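Local atomic coordinates of Cas13d (uncultured Ruminococcus sp, PDB entry 6IV9), a protein that binds CRISPR RNA as the effector of a type VI CRISPR system and probably matures that RNA and cleaves target RNA with its two HEPN domains. Residues Val82-Val87 / Asp101-Glu106; Thr251-Tyr256 / Lys580-Arg585; Asp408-Cys413 / Asn456-Ile461; Met856-Thr861 / Asp877-Asn882. The protein carries 2 engineered substitutions. One frame throughout, in Å; residues are numbered along the deposited sequence.

Interaction 1: Val82-Val87 / Asp101-Glu106; sequences VLEYEV and DNSNIE
Glu84 and Tyr85 reach from strand 81-88 to the loop before strand 105-110 and to the first residues of that strand. Both residues sit at a classic beta bulge, where they face Ile72 of the neighbouring strand 69-75. At the bulge, two successive side chains point toward segment 101-106. The carboxylate of Glu84 does most of the polar work. Its OE2 accepts from the backbone N of Asn104 at 2.7 Å. The bond uses the syn lone pair and is nearly straight, with an N-H...O angle of 168°. Its OE1 accepts from Ser103 OG, also at 2.7 Å, with the hydroxyl on the syn side and 15° out of the carboxylate plane. Each oxygen has a further hydrogen-bond partner, Ser74 OG for OE2 and Ser98 OG for OE1. Each oxygen of the buried carboxylate thus has two partners, which fix its rotation. Ser103 OG is also bonded to Lys120 NZ, which probably helps to offset the negative charge. Asn104 ND2 bonds to Ser74 OG, so Ser74 serves both sides of the contact. The Glu84 chain bends at chi2 (-85°), which turns the carboxylate toward Ser103 and Asn104. Its CG packs on Ile105 CG1 at 3.9 Å. Val82 CG2 lies 4.1 Å from Asn104 ND2. Ile105 O meets the Tyr85 ring at its edge, in the plane of the ring. Tyr85 OH donates to Ile105 O at 3.2 Å and is itself hydrogen-bonded to Leu107 N.

Interaction 2: Thr251-Tyr256 / Lys580-Arg585; sequences TKRLGY and KLTMFR
Thr582 OG1 donates to Thr251 O at 2.9 Å, with a C=O...O angle of 153°. The bond ties the first turn of helix 581-591 to segment 251-256. The hydroxyl lies beside the backbone N of Thr582 (chi1 -69°), and CG2 is turned toward Arg253. That methyl sits over one face of the Arg253 guanidinium, 3.7 Å from CZ and offset toward the rim. The charged end of Arg253 is held by Asp586 and by Met197 O. Thr251 OG1 accepts from Arg253 N at 3.0 Å, an ST turn that shapes the chain just as it leaves helix 232-251. The same hydroxyl is also hydrogen-bonded to Leu248 O. Lys252 follows the helix with positive phi (79°), and its CB packs on Lys580 CG. Met583 makes a Met-aromatic contact with Tyr256. The sulfur stands 4.8 Å from the ring centroid, obliquely placed, and CE lies over one face. The two side chains run alongside in opposite senses, with Met583 CG 3.6 Å from Tyr256 CZ. Met583 is extended beyond CG, so CE also reaches Gly255 CA at 3.8 Å. Tyr256 OH is hydrogen-bonded to Asp586 OD2, one turn further along the helix from Thr582.

Interaction 3: Asp408-Cys413 / Asn456-Ile461; sequences DFLLFC and NDFENI
Segments 408-413 and 456-461 are helical and pack roughly antiparallel, with the CA atoms of Leu410 and Asp457 the nearest pair. Their axes come within 11.3 Å of each other and make an angle of 151°. The second helix is kinked at the start of its segment, where the N atoms of Asn456 and Asp457 make no bond to the turn before. Within the segment, Asn460 N and Ile461 N bond back to Asn456 O and Asp457 O. The contact is apolar and centres on one methyl group. Leu410 points at the other helix, and its CD1 touches three residues there. It lies 3.7 Å from CB of Asp457, so the aliphatic part of that side chain is what meets the leucine. It meets Ile461 CD1 tip to tip at 3.8 Å. It also stands at the edge of the Phe458 ring, near its plane, 4.0 Å from CE1. The leucine chain holds CG beside its backbone N and is then extended at chi2 (-176°), which carries CD1 outward into this junction. Leu411 adds a looser contact on the far part of the ring, with CD2 4.3 Å from Phe458 CZ. No hydrogen bond crosses between the segments, and the four apolar residues are buried. The pair joins helix 400-418 to helix 436-464. Met347 of helix 338-347 touches both Asp457 and Ile461. Helix 376-386 lies by the phenylalanine, with Met383 against Phe458 and Ile376 against Leu411. Met403, Leu406 and Met407 of helix 400-418 itself continue the packing onto Ile461.

Interaction 4: Met856-Thr861 / Asp877-Asn882; sequences MQRCIT and DDLLKN
Leu879 of helix 876-882 sends its two methyl groups onto Gln857, Arg858 and Thr861. CD2 lies 3.7 Å from Gln857 CB and also touches Arg858 CD and Thr861 OG1. CD1 touches Gln857 OE1 at 3.6 Å. With chi1 at 169°, Leu879 turns CG toward the other helix, and both methyls reach it. The next residue, Leu880, lies across Arg858. Its CD2 sits over one face of the guanidinium, offset toward the rim and 3.6 Å from NE. Bends at chi2 and chi3 fold the arginine to this position. A second shell holds these groups in place. Arg858 NH1 forms a salt bridge with Asp841 and a hydrogen bond with Tyr854 OH. Gln857 OE1 is hydrogen-bonded to Thr886 N, so its buried oxygen is satisfied. Thr861 OG1 donates to Gln857 O at 2.9 Å, and Thr861 N reaches the same oxygen from the opposite face of its plane. Phe889 of helix 887-893 packs on Gln857 and Thr861. The whole is a junction of two successive helices that cross at -134°, with 15 residues between the segments, where two leucines pack on the aliphatic parts and polar ends of Gln857, Arg858 and Thr861.

The four contacts are spread widely over this single, mainly helical chain. Interaction 1 is the one built on strands, near the start of the modelled chain, and it joins a four-stranded sheet to a three-stranded one. Interactions 2, 3 and 4 link helices or their ends. Interaction 3 is nested in the long span closed by interaction 2, and interaction 4 follows near the C-terminus. The closest centres, those of interactions 2 and 4, are about 36 Å apart. Interactions 1 and 2 are about 60 Å apart, on opposite sides of the chain's centre, as are 3 and 4. No two contacts touch, so each is a separate local contact in the crRNA-bound protein.

Interaction 1: Val82-Val87 / Asp101-Glu106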
# COMPACT_ATOMS: atom_id res chain seq x y z
N VAL A 82 -26.32 0.88 -11.62
CA VAL A 82 -27.73 1.16 -11.98
C VAL A 82 -28.22 -0.08 -12.71
O VAL A 82 -27.68 -0.37 -13.76
CB VAL A 82 -27.84 2.40 -12.88
CG1 VAL A 82 -29.24 2.57 -13.43
CG2 VAL A 82 -27.38 3.66 -12.18
N LEU A 83 -29.16 -0.81 -12.13
CA LEU A 83 -29.68 -1.99 -12.86
C LEU A 83 -30.44 -1.45 -14.06
O LEU A 83 -31.33 -0.64 -13.88
CB LEU A 83 -30.59 -2.81 -11.95
CG LEU A 83 -29.88 -3.91 -11.18
CD1 LEU A 83 -30.74 -4.42 -10.04
CD2 LEU A 83 -29.51 -5.03 -12.12
N GLU A 84 -30.08 -1.89 -15.25
CA GLU A 84 -30.72 -1.33 -16.45
C GLU A 84 -31.69 -2.34 -17.06
O GLU A 84 -32.82 -1.98 -17.33
CB GLU A 84 -29.65 -0.99 -17.49
CG GLU A 84 -28.79 0.19 -17.11
CD GLU A 84 -29.35 1.55 -17.48
OE1 GLU A 84 -30.47 1.60 -17.92
OE2 GLU A 84 -28.65 2.52 -17.33
N TYR A 85 -31.22 -3.55 -17.33
CA TYR A 85 -32.10 -4.51 -18.01
C TYR A 85 -31.94 -5.92 -17.47
O TYR A 85 -30.90 -6.28 -17.01
CB TYR A 85 -31.75 -4.59 -19.49
CG TYR A 85 -31.94 -3.31 -20.24
CD1 TYR A 85 -30.93 -2.38 -20.31
CD2 TYR A 85 -33.13 -3.02 -20.87
CE1 TYR A 85 -31.08 -1.19 -20.99
CE2 TYR A 85 -33.31 -1.84 -21.55
CZ TYR A 85 -32.28 -0.92 -21.60
OH TYR A 85 -32.43 0.26 -22.27
N GLU A 86 -33.02 -6.68 -17.59
CA GLU A 86 -33.00 -8.12 -17.31
C GLU A 86 -33.24 -8.78 -18.66
O GLU A 86 -34.16 -8.37 -19.32
CB GLU A 86 -34.08 -8.49 -16.31
CG GLU A 86 -34.18 -9.98 -16.10
CD GLU A 86 -35.34 -10.32 -15.20
OE1 GLU A 86 -35.58 -9.57 -14.26
OE2 GLU A 86 -35.99 -11.30 -15.46
N VAL A 87 -32.41 -9.73 -19.04
CA VAL A 87 -32.53 -10.41 -20.36
C VAL A 87 -32.71 -11.90 -20.13
O VAL A 87 -32.05 -12.44 -19.27
CB VAL A 87 -31.30 -10.14 -21.24
CG1 VAL A 87 -31.37 -10.85 -22.57
CG2 VAL A 87 -31.05 -8.66 -21.44
N ASP A 101 -35.41 8.52 -16.15
CA ASP A 101 -34.39 9.47 -15.65
C ASP A 101 -33.06 8.79 -15.34
O ASP A 101 -32.03 9.35 -15.67
CB ASP A 101 -34.91 10.20 -14.42
CG ASP A 101 -35.90 11.31 -14.73
OD1 ASP A 101 -35.87 11.83 -15.86
OD2 ASP A 101 -36.70 11.64 -13.85
N ASN A 102 -33.08 7.66 -14.64
CA ASN A 102 -31.83 6.96 -14.23
C ASN A 102 -31.09 6.26 -15.39
O ASN A 102 -29.90 6.09 -15.26
CB ASN A 102 -32.06 6.01 -13.06
CG ASN A 102 -32.69 6.70 -11.88
OD1 ASN A 102 -33.40 6.08 -11.10
ND2 ASN A 102 -32.45 8.00 -11.76
N SER A 103 -31.78 5.86 -16.44
CA SER A 103 -31.15 5.04 -17.51
C SER A 103 -29.99 5.74 -18.20
O SER A 103 -30.13 6.88 -18.57
CB SER A 103 -32.16 4.53 -18.48
OG SER A 103 -31.57 3.60 -19.35
N ASN A 104 -28.89 5.01 -18.40
CA ASN A 104 -27.67 5.54 -19.04
C ASN A 104 -27.40 4.87 -20.39
O ASN A 104 -26.60 5.39 -21.14
CB ASN A 104 -26.46 5.33 -18.14
CG ASN A 104 -26.64 6.10 -16.85
OD1 ASN A 104 -26.98 7.26 -16.89
ND2 ASN A 104 -26.47 5.44 -15.73
N ILE A 105 -28.03 3.74 -20.64
CA ILE A 105 -27.77 3.02 -21.91
C ILE A 105 -29.08 2.51 -22.48
O ILE A 105 -29.99 2.26 -21.73
CB ILE A 105 -26.77 1.88 -21.66
CG1 ILE A 105 -27.27 0.94 -20.57
CG2 ILE A 105 -25.40 2.43 -21.36
CD1 ILE A 105 -26.39 -0.25 -20.36
N GLU A 106 -29.11 2.37 -23.80
CA GLU A 106 -30.28 1.86 -24.54
C GLU A 106 -29.89 0.50 -25.09
O GLU A 106 -28.88 0.42 -25.75
CB GLU A 106 -30.64 2.83 -25.66
CG GLU A 106 -31.71 2.31 -26.58
CD GLU A 106 -32.89 3.25 -26.76
OE1 GLU A 106 -32.68 4.47 -26.74
OE2 GLU A 106 -34.01 2.75 -26.93

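Interaction 2: Thr251-Tyr256 / Lys580-Arg585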
# COMPACT_ATOMS: atom_id res chain seq x y z
N THR A 251 15.58 -1.53 22.82
CA THR A 251 16.21 -0.85 21.67
C THR A 251 15.84 0.63 21.61
O THR A 251 16.62 1.35 21.04
CB THR A 251 15.90 -1.52 20.33
OG1 THR A 251 14.55 -1.26 19.98
CG2 THR A 251 16.18 -3.00 20.33
N LYS A 252 14.60 0.95 21.98
CA LYS A 252 14.00 2.30 21.91
C LYS A 252 13.56 2.62 20.47
O LYS A 252 13.04 3.71 20.24
CB LYS A 252 14.92 3.38 22.48
CG LYS A 252 15.43 3.14 23.89
CD LYS A 252 14.33 2.84 24.87
CE LYS A 252 14.81 2.64 26.29
NZ LYS A 252 13.83 1.87 27.08
N ARG A 253 13.70 1.64 19.58
CA ARG A 253 13.39 1.75 18.13
C ARG A 253 11.88 1.87 17.86
O ARG A 253 11.51 2.34 16.78
CB ARG A 253 14.04 0.60 17.37
CG ARG A 253 15.55 0.75 17.25
CD ARG A 253 16.01 0.49 15.83
NE ARG A 253 17.43 0.69 15.64
CZ ARG A 253 18.35 -0.07 16.18
NH1 ARG A 253 18.00 -1.16 16.83
NH2 ARG A 253 19.62 0.24 16.05
N LEU A 254 11.04 1.56 18.85
CA LEU A 254 9.56 1.66 18.69
C LEU A 254 9.14 3.11 18.46
O LEU A 254 8.11 3.35 17.89
CB LEU A 254 8.84 1.03 19.88
CG LEU A 254 8.69 -0.48 19.80
CD1 LEU A 254 8.07 -1.04 21.07
CD2 LEU A 254 7.89 -0.90 18.58
N GLY A 255 10.00 4.04 18.86
CA GLY A 255 9.76 5.48 18.69
C GLY A 255 9.68 5.87 17.23
O GLY A 255 9.07 6.86 16.90
N TYR A 256 10.27 5.04 16.37
CA TYR A 256 10.28 5.29 14.91
C TYR A 256 8.83 5.26 14.41
O TYR A 256 8.51 6.02 13.50
CB TYR A 256 11.16 4.26 14.21
CG TYR A 256 12.63 4.58 14.26
CD1 TYR A 256 13.09 5.86 14.00
CD2 TYR A 256 13.56 3.61 14.56
CE1 TYR A 256 14.44 6.15 14.01
CE2 TYR A 256 14.91 3.89 14.59
CZ TYR A 256 15.35 5.17 14.31
OH TYR A 256 16.68 5.44 14.33
N LYS A 580 16.09 9.41 20.78
CA LYS A 580 16.85 8.62 21.77
C LYS A 580 18.26 8.41 21.26
O LYS A 580 18.47 8.52 20.07
CB LYS A 580 16.17 7.26 21.91
CG LYS A 580 14.73 7.33 22.33
CD LYS A 580 14.60 7.48 23.81
CE LYS A 580 13.23 7.10 24.32
NZ LYS A 580 12.28 8.22 24.14
N LEU A 581 19.14 7.94 22.13
CA LEU A 581 20.55 7.71 21.73
C LEU A 581 20.59 6.71 20.58
O LEU A 581 21.40 6.88 19.70
CB LEU A 581 21.34 7.17 22.92
CG LEU A 581 22.76 6.73 22.56
CD1 LEU A 581 23.52 7.86 21.90
CD2 LEU A 581 23.50 6.24 23.78
N THR A 582 19.71 5.72 20.58
CA THR A 582 19.73 4.69 19.52
C THR A 582 19.49 5.35 18.17
O THR A 582 20.11 4.96 17.22
CB THR A 582 18.65 3.63 19.76
OG1 THR A 582 19.04 2.88 20.91
CG2 THR A 582 18.51 2.69 18.60
N MET A 583 18.58 6.30 18.12
CA MET A 583 18.27 7.00 16.85
C MET A 583 19.47 7.82 16.39
O MET A 583 19.74 7.84 15.21
CB MET A 583 17.05 7.89 17.05
CG MET A 583 15.82 7.07 17.34
SD MET A 583 14.46 8.08 17.82
CE MET A 583 13.27 6.78 18.13
N PHE A 584 20.16 8.48 17.32
CA PHE A 584 21.35 9.28 16.96
C PHE A 584 22.42 8.34 16.41
O PHE A 584 23.07 8.67 15.46
CB PHE A 584 21.82 10.13 18.13
CG PHE A 584 20.92 11.30 18.39
CD1 PHE A 584 20.82 12.32 17.47
CD2 PHE A 584 20.15 11.36 19.53
CE1 PHE A 584 19.97 13.38 17.70
CE2 PHE A 584 19.31 12.43 19.75
CZ PHE A 584 19.22 13.44 18.84
N ARG A 585 22.58 7.18 17.03
CA ARG A 585 23.57 6.22 16.50
C ARG A 585 23.14 5.80 15.09
O ARG A 585 23.99 5.73 14.24
CB ARG A 585 23.72 5.01 17.41
CG ARG A 585 24.55 3.91 16.79
CD ARG A 585 24.78 2.71 17.67
NE ARG A 585 25.66 2.99 18.79
CZ ARG A 585 26.98 2.96 18.73
NH1 ARG A 585 27.59 2.60 17.62
NH2 ARG A 585 27.68 3.29 19.78

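Interaction 3: Asp408-Cys413 / Asn456-Ile461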
# COMPACT_ATOMS: atom_id res chain seq x y z
N ASP A 408 -7.70 24.53 -3.37
CA ASP A 408 -8.42 23.25 -3.48
C ASP A 408 -9.80 23.39 -2.81
O ASP A 408 -10.75 22.88 -3.34
CB ASP A 408 -7.60 22.11 -2.88
CG ASP A 408 -6.39 21.72 -3.71
OD1 ASP A 408 -6.18 22.30 -4.76
OD2 ASP A 408 -5.68 20.81 -3.31
N PHE A 409 -9.86 24.08 -1.69
CA PHE A 409 -11.14 24.25 -0.96
C PHE A 409 -12.16 25.00 -1.82
O PHE A 409 -13.30 24.61 -1.82
CB PHE A 409 -10.93 24.94 0.37
CG PHE A 409 -12.20 25.00 1.18
CD1 PHE A 409 -12.68 23.88 1.83
CD2 PHE A 409 -12.93 26.17 1.27
CE1 PHE A 409 -13.84 23.93 2.57
CE2 PHE A 409 -14.10 26.21 2.00
CZ PHE A 409 -14.55 25.10 2.65
N LEU A 410 -11.74 26.05 -2.50
CA LEU A 410 -12.68 26.81 -3.36
C LEU A 410 -13.21 25.89 -4.46
O LEU A 410 -14.38 25.91 -4.71
CB LEU A 410 -11.91 27.96 -4.00
CG LEU A 410 -11.52 29.11 -3.08
CD1 LEU A 410 -10.85 30.20 -3.88
CD2 LEU A 410 -12.72 29.65 -2.34
N LEU A 411 -12.32 25.13 -5.08
CA LEU A 411 -12.74 24.19 -6.16
C LEU A 411 -13.68 23.13 -5.58
O LEU A 411 -14.64 22.79 -6.21
CB LEU A 411 -11.49 23.53 -6.73
CG LEU A 411 -10.51 24.48 -7.41
CD1 LEU A 411 -9.43 23.69 -8.12
CD2 LEU A 411 -11.23 25.39 -8.37
N PHE A 412 -13.36 22.62 -4.40
CA PHE A 412 -14.18 21.57 -3.77
C PHE A 412 -15.60 22.09 -3.54
O PHE A 412 -16.55 21.45 -3.92
CB PHE A 412 -13.57 21.23 -2.42
CG PHE A 412 -14.47 20.50 -1.45
CD1 PHE A 412 -15.14 19.36 -1.83
CD2 PHE A 412 -14.60 20.93 -0.15
CE1 PHE A 412 -15.95 18.69 -0.93
CE2 PHE A 412 -15.40 20.26 0.74
CZ PHE A 412 -16.08 19.14 0.35
N CYS A 413 -15.72 23.27 -2.97
CA CYS A 413 -17.05 23.87 -2.69
C CYS A 413 -17.81 24.11 -4.00
O CYS A 413 -19.00 23.92 -4.04
CB CYS A 413 -16.89 25.14 -1.87
SG CYS A 413 -16.40 24.79 -0.17
N ASN A 456 -9.63 35.89 -9.71
CA ASN A 456 -9.52 36.95 -8.67
C ASN A 456 -9.37 36.32 -7.29
O ASN A 456 -8.60 36.84 -6.49
CB ASN A 456 -10.67 37.94 -8.76
CG ASN A 456 -10.78 38.59 -10.12
OD1 ASN A 456 -9.80 38.79 -10.81
ND2 ASN A 456 -11.99 38.92 -10.51
N ASP A 457 -10.11 35.24 -7.03
CA ASP A 457 -10.02 34.54 -5.72
C ASP A 457 -8.60 33.99 -5.53
O ASP A 457 -8.07 34.11 -4.44
CB ASP A 457 -11.06 33.43 -5.64
CG ASP A 457 -12.46 33.90 -5.34
OD1 ASP A 457 -12.61 34.98 -4.79
OD2 ASP A 457 -13.39 33.18 -5.64
N PHE A 458 -8.04 33.38 -6.57
CA PHE A 458 -6.67 32.81 -6.43
C PHE A 458 -5.66 33.93 -6.19
O PHE A 458 -4.76 33.74 -5.40
CB PHE A 458 -6.29 31.95 -7.63
CG PHE A 458 -6.85 30.55 -7.59
CD1 PHE A 458 -8.04 30.30 -6.95
CD2 PHE A 458 -6.19 29.51 -8.19
CE1 PHE A 458 -8.58 29.03 -6.91
CE2 PHE A 458 -6.73 28.23 -8.16
CZ PHE A 458 -7.92 28.00 -7.52
N GLU A 459 -5.80 35.05 -6.88
CA GLU A 459 -4.86 36.18 -6.68
C GLU A 459 -4.99 36.68 -5.25
O GLU A 459 -3.98 36.98 -4.63
CB GLU A 459 -5.13 37.28 -7.70
CG GLU A 459 -4.05 37.39 -8.75
CD GLU A 459 -4.52 37.57 -10.18
OE1 GLU A 459 -5.56 38.22 -10.38
OE2 GLU A 459 -3.83 37.07 -11.08
N ASN A 460 -6.21 36.73 -4.75
CA ASN A 460 -6.46 37.19 -3.36
C ASN A 460 -5.74 36.26 -2.39
O ASN A 460 -5.11 36.74 -1.46
CB ASN A 460 -7.95 37.19 -3.05
CG ASN A 460 -8.25 37.86 -1.73
OD1 ASN A 460 -7.58 38.79 -1.34
ND2 ASN A 460 -9.25 37.37 -1.03
N ILE A 461 -5.85 34.95 -2.61
CA ILE A 461 -5.19 33.99 -1.69
C ILE A 461 -3.69 34.23 -1.72
O ILE A 461 -3.12 34.32 -0.67
CB ILE A 461 -5.49 32.55 -2.15
CG1 ILE A 461 -6.91 32.10 -1.83
CG2 ILE A 461 -4.45 31.61 -1.56
CD1 ILE A 461 -7.32 30.88 -2.57

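Interaction 4: Met856-Thr861 / Asp877-Asn882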
# COMPACT_ATOMS: atom_id res chain seq x y z
N MET A 856 18.64 -13.10 -4.54
CA MET A 856 17.86 -14.27 -4.08
C MET A 856 18.60 -15.56 -4.45
O MET A 856 18.69 -16.42 -3.63
CB MET A 856 16.48 -14.30 -4.74
CG MET A 856 15.67 -15.50 -4.36
SD MET A 856 15.15 -15.56 -2.65
CE MET A 856 13.82 -14.36 -2.67
N GLN A 857 19.10 -15.65 -5.67
CA GLN A 857 19.82 -16.86 -6.14
C GLN A 857 21.09 -17.07 -5.31
O GLN A 857 21.40 -18.19 -5.00
CB GLN A 857 20.01 -16.80 -7.65
CG GLN A 857 18.70 -16.94 -8.39
CD GLN A 857 18.76 -16.75 -9.88
OE1 GLN A 857 19.82 -16.72 -10.48
NE2 GLN A 857 17.60 -16.62 -10.49
N ARG A 858 21.80 -16.01 -4.98
CA ARG A 858 23.00 -16.14 -4.13
C ARG A 858 22.59 -16.67 -2.76
O ARG A 858 23.29 -17.49 -2.23
CB ARG A 858 23.74 -14.81 -4.04
CG ARG A 858 24.43 -14.41 -5.33
CD ARG A 858 25.57 -15.34 -5.70
NE ARG A 858 26.49 -15.52 -4.60
CZ ARG A 858 27.52 -14.74 -4.35
NH1 ARG A 858 27.78 -13.70 -5.12
NH2 ARG A 858 28.30 -15.00 -3.33
N CYS A 859 21.50 -16.16 -2.20
CA CYS A 859 21.03 -16.62 -0.88
C CYS A 859 20.63 -18.09 -0.95
O CYS A 859 20.90 -18.81 -0.03
CB CYS A 859 19.82 -15.83 -0.41
SG CYS A 859 20.14 -14.08 -0.04
N ILE A 860 19.94 -18.49 -2.01
CA ILE A 860 19.47 -19.90 -2.14
C ILE A 860 20.65 -20.86 -2.27
O ILE A 860 20.58 -21.93 -1.70
CB ILE A 860 18.51 -20.06 -3.34
CG1 ILE A 860 17.25 -19.22 -3.19
CG2 ILE A 860 18.19 -21.51 -3.58
CD1 ILE A 860 16.24 -19.81 -2.28
N THR A 861 21.66 -20.49 -3.04
CA THR A 861 22.80 -21.39 -3.32
C THR A 861 23.90 -21.30 -2.27
O THR A 861 24.83 -22.06 -2.37
CB THR A 861 23.36 -21.11 -4.71
OG1 THR A 861 23.81 -19.75 -4.73
CG2 THR A 861 22.35 -21.36 -5.80
N ASP A 877 27.15 -22.90 -10.27
CA ASP A 877 28.42 -22.57 -10.97
C ASP A 877 28.26 -21.40 -11.93
O ASP A 877 29.06 -20.49 -11.86
CB ASP A 877 29.05 -23.80 -11.62
CG ASP A 877 29.61 -24.78 -10.61
OD1 ASP A 877 29.82 -25.91 -10.99
OD2 ASP A 877 29.81 -24.40 -9.46
N ASP A 878 27.27 -21.45 -12.82
CA ASP A 878 27.09 -20.35 -13.79
C ASP A 878 26.73 -19.04 -13.09
O ASP A 878 27.18 -17.99 -13.52
CB ASP A 878 26.08 -20.72 -14.86
CG ASP A 878 26.68 -21.67 -15.88
OD1 ASP A 878 27.90 -21.67 -16.02
OD2 ASP A 878 25.91 -22.39 -16.51
N LEU A 879 25.91 -19.11 -12.06
CA LEU A 879 25.51 -17.87 -11.35
C LEU A 879 26.76 -17.22 -10.76
O LEU A 879 26.90 -16.03 -10.88
CB LEU A 879 24.55 -18.29 -10.23
CG LEU A 879 24.22 -17.21 -9.21
CD1 LEU A 879 23.32 -16.17 -9.83
CD2 LEU A 879 23.58 -17.83 -8.00
N LEU A 880 27.64 -18.00 -10.17
CA LEU A 880 28.87 -17.43 -9.58
C LEU A 880 29.78 -16.84 -10.67
O LEU A 880 30.46 -15.90 -10.39
CB LEU A 880 29.55 -18.49 -8.72
CG LEU A 880 28.80 -18.83 -7.44
CD1 LEU A 880 29.44 -20.01 -6.73
CD2 LEU A 880 28.75 -17.64 -6.51
N LYS A 881 29.86 -17.47 -11.83
CA LYS A 881 30.68 -16.94 -12.95
C LYS A 881 30.04 -15.74 -13.64
O LYS A 881 30.77 -14.86 -14.06
CB LYS A 881 30.92 -18.03 -13.99
CG LYS A 881 31.87 -19.14 -13.57
CD LYS A 881 31.79 -20.31 -14.50
CE LYS A 881 31.03 -19.98 -15.77
NZ LYS A 881 30.93 -21.13 -16.69
N ASN A 882 28.74 -15.80 -13.87
CA ASN A 882 27.98 -14.78 -14.64
C ASN A 882 27.86 -13.42 -13.97
O ASN A 882 27.68 -12.48 -14.71
CB ASN A 882 26.63 -15.30 -15.14
CG ASN A 882 26.77 -16.44 -16.12
OD1 ASN A 882 27.80 -16.61 -16.73
ND2 ASN A 882 25.71 -17.21 -16.27